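Local coordinates for cation efflux system protein cusF (Escherichia coli, PDB 3E6Z) that carries copper in the periplasm as a metallochaperone, binding one ion per polypeptide, and belongs to an efflux system that gives resistance to copper and silver, at residues A[7-12]-A[61-66]. The protein carries 1 engineered substitution. Sequence-based numbering, arbitrary orientation. Where two conformers were deposited one is given.
Sequences VISATG and AFNFVQ
Ile8 and Ala10 face Phe64 and Phe62 as the two hydrogen-bonded pairs of an antiparallel ladder, whose segments 8-12 and 61-66 run at 145° between their N-to-C directions. Ile8 N gives a nearly straight bond to Phe64 O at 2.8 Å, and Phe64 N returns one to Ile8 O; Ala10 and Phe62 repeat the exchange. Toward the barrel interior, each phenyl ring leans back over the neighbouring strand, because its CG is wedged between the backbone N and the carbonyl carbon (chi1 63° in Phe64). Ile8 CB therefore sits over one face of the Phe64 ring, a CH-pi contact 3.9 Å from the ring centroid, while Ile8 CG2 presses on Phe64 CZ at 3.5 Å. Ala10 CB lies likewise over a face of Phe62, nearest CZ at 3.8 Å, and also meets the edge of the Phe64 ring. On the other side of the sheet, Ser9 OG points at Asn63 OD1 in one of its two conformers, but at 2.5 Å the bond is doubtfully short; Asn63 ND2 is hydrogen-bonded to Asp75 OD1. Beside it, Val7 CG1 packs on Asn63 CB at 3.7 Å. Both phenyl rings meet Phe43 edge-to-face, and the Phe64 side chain lies about 6 Å from the copper(II) ion held by His28, Met39 and Met41. In this OB-fold barrel both strands are interior, 8-18 bordered by 23-28 and 59-67 by 70-78.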
loop_
_atom_site.group_PDB
_atom_site.type_symbol
_atom_site.label_atom_id
_atom_site.label_comp_id
_atom_site.label_asym_id
_atom_site.label_seq_id
_atom_site.Cartn_x
_atom_site.Cartn_y
_atom_site.Cartn_z
ATOM N N VAL A 7 -4.889 10.217 -3.087
ATOM C CA VAL A 7 -3.914 9.421 -2.329
ATOM C C VAL A 7 -4.755 8.697 -1.266
ATOM O O VAL A 7 -5.481 9.355 -0.492
ATOM C CB VAL A 7 -2.825 10.277 -1.708
ATOM C CG1 VAL A 7 -1.859 9.426 -0.816
ATOM C CG2 VAL A 7 -1.947 10.930 -2.829
ATOM N N ILE A 8 -4.660 7.342 -1.208
ATOM C CA ILE A 8 -5.321 6.504 -0.193
ATOM C C ILE A 8 -4.295 6.128 0.837
ATOM O O ILE A 8 -3.230 5.647 0.508
ATOM C CB ILE A 8 -5.945 5.301 -0.818
ATOM C CG1 ILE A 8 -6.967 5.683 -1.912
ATOM C CG2 ILE A 8 -6.648 4.468 0.241
ATOM C CD1 ILE A 8 -7.454 4.590 -2.738
ATOM N N SER A 9 -4.614 6.430 2.116
ATOM C CA SER A 9 -3.729 6.026 3.218
ATOM C C SER A 9 -4.270 4.780 3.889
ATOM O O SER A 9 -5.454 4.555 3.977
ATOM C CB SER A 9 -3.606 7.051 4.326
ATOM O OG SER A 9 -3.258 8.326 3.911
ATOM N N ALA A 10 -3.347 3.911 4.284
ATOM C CA ALA A 10 -3.734 2.662 4.910
ATOM C C ALA A 10 -2.657 2.165 5.815
ATOM O O ALA A 10 -1.550 2.626 5.855
ATOM C CB ALA A 10 -4.025 1.658 3.883
ATOM N N THR A 11 -3.059 1.177 6.632
ATOM C CA THR A 11 -2.105 0.387 7.410
ATOM C C THR A 11 -2.309 -1.078 7.123
ATOM O O THR A 11 -3.320 -1.478 6.557
ATOM C CB THR A 11 -2.289 0.697 8.970
ATOM O OG1 THR A 11 -3.643 0.394 9.380
ATOM C CG2 THR A 11 -2.003 2.131 9.371
ATOM N N GLY A 12 -1.298 -1.893 7.465
ATOM C CA GLY A 12 -1.455 -3.336 7.232
ATOM C C GLY A 12 -0.202 -4.094 7.671
ATOM O O GLY A 12 0.618 -3.513 8.345
ATOM N N ALA A 61 2.563 1.542 7.622
ATOM C CA ALA A 61 1.677 2.654 7.194
ATOM C C ALA A 61 2.147 3.022 5.763
ATOM O O ALA A 61 3.316 3.135 5.494
ATOM C CB ALA A 61 1.913 3.851 8.127
ATOM N N PHE A 62 1.160 3.181 4.855
ATOM C CA PHE A 62 1.541 3.393 3.497
ATOM C C PHE A 62 0.445 4.187 2.853
ATOM O O PHE A 62 -0.677 4.303 3.281
ATOM C CB PHE A 62 1.850 2.050 2.742
ATOM C CG PHE A 62 0.685 1.124 2.694
ATOM C CD1 PHE A 62 0.299 0.293 3.815
ATOM C CD2 PHE A 62 -0.088 0.972 1.483
ATOM C CE1 PHE A 62 -0.769 -0.542 3.707
ATOM C CE2 PHE A 62 -1.094 0.091 1.390
ATOM C CZ PHE A 62 -1.472 -0.723 2.485
ATOM N N ASN A 63 0.881 4.781 1.724
ATOM C CA ASN A 63 -0.041 5.662 0.946
ATOM C C ASN A 63 0.122 5.213 -0.505
ATOM O O ASN A 63 1.217 4.904 -0.954
ATOM C CB ASN A 63 0.350 7.147 1.039
ATOM C CG ASN A 63 0.037 7.651 2.420
ATOM O OD1 ASN A 63 -1.126 7.908 2.740
ATOM N ND2 ASN A 63 1.021 7.567 3.335
ATOM N N PHE A 64 -1.007 5.163 -1.251
ATOM C CA PHE A 64 -0.906 4.705 -2.657
ATOM C C PHE A 64 -1.972 5.444 -3.467
ATOM O O PHE A 64 -2.900 6.060 -2.991
ATOM C CB PHE A 64 -1.134 3.144 -2.702
ATOM C CG PHE A 64 -2.510 2.694 -2.241
ATOM C CD1 PHE A 64 -2.748 2.494 -0.853
ATOM C CD2 PHE A 64 -3.574 2.476 -3.110
ATOM C CE1 PHE A 64 -3.962 2.009 -0.399
ATOM C CE2 PHE A 64 -4.784 2.025 -2.623
ATOM C CZ PHE A 64 -4.953 1.787 -1.291
ATOM N N VAL A 65 -1.715 5.350 -4.797
ATOM C CA VAL A 65 -2.639 5.919 -5.779
ATOM C C VAL A 65 -3.083 4.789 -6.723
ATOM O O VAL A 65 -2.286 3.947 -7.149
ATOM C CB VAL A 65 -2.015 7.112 -6.565
ATOM C CG1 VAL A 65 -1.698 8.191 -5.555
ATOM C CG2 VAL A 65 -0.971 6.784 -7.212
ATOM N N GLN A 66 -4.360 4.805 -7.045
ATOM C CA GLN A 66 -4.857 3.740 -8.005
ATOM C C GLN A 66 -4.673 4.245 -9.409
ATOM O O GLN A 66 -4.950 5.447 -9.744
ATOM C CB GLN A 66 -6.345 3.444 -7.740
ATOM C CG GLN A 66 -6.801 2.132 -8.312
ATOM C CD GLN A 66 -6.110 0.927 -7.638
ATOM O OE1 GLN A 66 -5.667 0.964 -6.465
ATOM N NE2 GLN A 66 -6.111 -0.203 -8.393
#